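Local coordinates for protein Pre-mRNA splicing factor PRP8 (Cyanidioschyzon merolae, PDB 6NQI) that is a core component of the spliceosome, represented here by its RNase H-like domain, and probably binds spliceosomal small nuclear RNAs, such as U2, U5 and U6, and intronic pre-mRNA, at residues Gly142-Leu147 with Thr192-Pro197. Residues are numbered along the deposited sequence; the frame is centred on the assembly and turned at random.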
# COMPACT_ATOMS: atom_id res chain seq x y z
N GLY A 142 7.52 -2.43 5.12
CA GLY A 142 7.86 -2.70 3.74
C GLY A 142 9.33 -2.54 3.37
O GLY A 142 9.71 -2.97 2.28
N TYR A 143 10.15 -1.98 4.26
CA TYR A 143 11.58 -1.85 4.01
C TYR A 143 12.40 -2.80 4.87
O TYR A 143 13.63 -2.65 4.95
CB TYR A 143 12.06 -0.40 4.24
CG TYR A 143 11.50 0.61 3.27
CD1 TYR A 143 10.83 0.20 2.13
CD2 TYR A 143 11.66 1.99 3.48
CE1 TYR A 143 10.32 1.11 1.24
CE2 TYR A 143 11.15 2.93 2.58
CZ TYR A 143 10.49 2.47 1.47
OH TYR A 143 9.96 3.35 0.56
N ALA A 144 11.75 -3.75 5.54
CA ALA A 144 12.46 -4.78 6.29
C ALA A 144 13.46 -4.12 7.22
O ALA A 144 13.09 -3.31 8.07
CB ALA A 144 13.19 -5.74 5.34
N ASP A 145 14.74 -4.41 6.98
CA ASP A 145 15.88 -3.79 7.65
C ASP A 145 16.78 -3.09 6.66
O ASP A 145 17.99 -2.98 6.90
CB ASP A 145 16.68 -4.85 8.41
CG ASP A 145 17.28 -5.89 7.48
OD1 ASP A 145 18.43 -6.34 7.73
OD2 ASP A 145 16.62 -6.25 6.48
N TRP A 146 16.24 -2.65 5.52
CA TRP A 146 17.11 -2.05 4.51
C TRP A 146 17.75 -0.76 5.01
O TRP A 146 18.94 -0.51 4.77
CB TRP A 146 16.33 -1.81 3.21
CG TRP A 146 15.69 -3.05 2.66
CD1 TRP A 146 15.96 -4.35 3.00
CD2 TRP A 146 14.72 -3.11 1.62
NE1 TRP A 146 15.19 -5.21 2.26
CE2 TRP A 146 14.41 -4.47 1.40
CE3 TRP A 146 14.06 -2.13 0.85
CZ2 TRP A 146 13.48 -4.89 0.45
CZ3 TRP A 146 13.13 -2.54 -0.09
CH2 TRP A 146 12.85 -3.92 -0.28
N LEU A 147 16.99 0.06 5.76
CA LEU A 147 17.54 1.32 6.26
C LEU A 147 18.75 1.10 7.17
O LEU A 147 19.41 2.08 7.54
CB LEU A 147 16.45 2.11 6.99
CG LEU A 147 15.28 2.55 6.11
CD1 LEU A 147 14.46 3.65 6.79
CD2 LEU A 147 15.69 2.94 4.70
N THR A 192 5.14 -4.36 12.65
CA THR A 192 5.97 -5.41 13.24
C THR A 192 6.48 -6.40 12.17
O THR A 192 7.68 -6.46 11.93
CB THR A 192 5.23 -6.21 14.39
OG1 THR A 192 4.84 -5.32 15.44
CG2 THR A 192 6.12 -7.30 14.98
N PRO A 193 5.60 -7.17 11.50
CA PRO A 193 6.10 -8.23 10.62
C PRO A 193 6.78 -7.67 9.37
O PRO A 193 6.35 -6.66 8.80
CB PRO A 193 4.83 -9.02 10.26
CG PRO A 193 3.72 -8.05 10.38
CD PRO A 193 4.12 -7.08 11.46
N TRP A 194 7.88 -8.32 8.96
CA TRP A 194 8.54 -7.91 7.73
C TRP A 194 7.83 -8.52 6.54
O TRP A 194 7.48 -9.70 6.53
CB TRP A 194 10.02 -8.33 7.71
CG TRP A 194 10.92 -7.68 8.74
CD1 TRP A 194 10.53 -6.87 9.78
CD2 TRP A 194 12.35 -7.81 8.85
NE1 TRP A 194 11.63 -6.49 10.52
CE2 TRP A 194 12.76 -7.05 9.97
CE3 TRP A 194 13.32 -8.49 8.11
CZ2 TRP A 194 14.09 -6.96 10.37
CZ3 TRP A 194 14.65 -8.40 8.51
CH2 TRP A 194 15.02 -7.64 9.63
N LEU A 195 7.68 -7.72 5.51
CA LEU A 195 7.06 -8.14 4.27
C LEU A 195 7.99 -9.03 3.45
O LEU A 195 7.51 -9.77 2.58
CB LEU A 195 6.64 -6.89 3.51
CG LEU A 195 5.79 -6.91 2.26
CD1 LEU A 195 4.33 -7.01 2.70
CD2 LEU A 195 6.03 -5.65 1.47
N TRP A 196 9.30 -8.91 3.64
CA TRP A 196 10.36 -9.63 2.96
C TRP A 196 11.20 -10.51 3.87
O TRP A 196 11.30 -10.25 5.08
CB TRP A 196 11.29 -8.61 2.28
CG TRP A 196 10.50 -7.64 1.54
CD1 TRP A 196 10.25 -6.34 1.89
CD2 TRP A 196 9.81 -7.86 0.32
NE1 TRP A 196 9.46 -5.74 0.95
CE2 TRP A 196 9.17 -6.65 -0.04
CE3 TRP A 196 9.68 -8.96 -0.53
CZ2 TRP A 196 8.41 -6.52 -1.19
CZ3 TRP A 196 8.93 -8.83 -1.68
CH2 TRP A 196 8.31 -7.62 -2.01
N PRO A 197 11.86 -11.53 3.32
CA PRO A 197 12.75 -12.37 4.13
C PRO A 197 14.01 -11.63 4.54
O PRO A 197 14.43 -10.66 3.90
CB PRO A 197 13.08 -13.53 3.19
CG PRO A 197 12.99 -12.93 1.84
CD PRO A 197 11.83 -11.98 1.92
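Trp194 and Trp196 meet the loop 142-147 at two separate places. Trp194 lays one indole face against the backbone of Ala144, whose CA stands 4.2 Å from the centroid of the five-membered ring, a CH-pi contact. The backbone N of Asp145 lies over the six-membered ring, while its CB, 3.5 Å from CH2 of Trp194, and its carboxylate flank the outer rim. A chi1 of 63° sets CG of Asp145 beside that rim, above the ring plane, with the carboxylate tilted 18° from it. At the second place Trp196 NE1 reaches Gly142 O at 3.1 Å; the oxygen sits at the ring edge, in its plane, but the bond is bent (133°) and weak. Here CZ2 of Trp146 lies over a face of the Trp196 indole, 3.8 Å from CD1, the two rings nearly parallel yet so far slid that they barely overlap. Farther out, Arg158 makes a cation-pi contact with Trp146, and Trp204 meets it edge-to-face. A type II' turn from Tyr143 to Trp146, closed by Trp146 N to Tyr143 O, shapes the loop; the segment leading to helix 201-210 packs against it where it leaves edge strand 137-141 of the RNase H-like sheet.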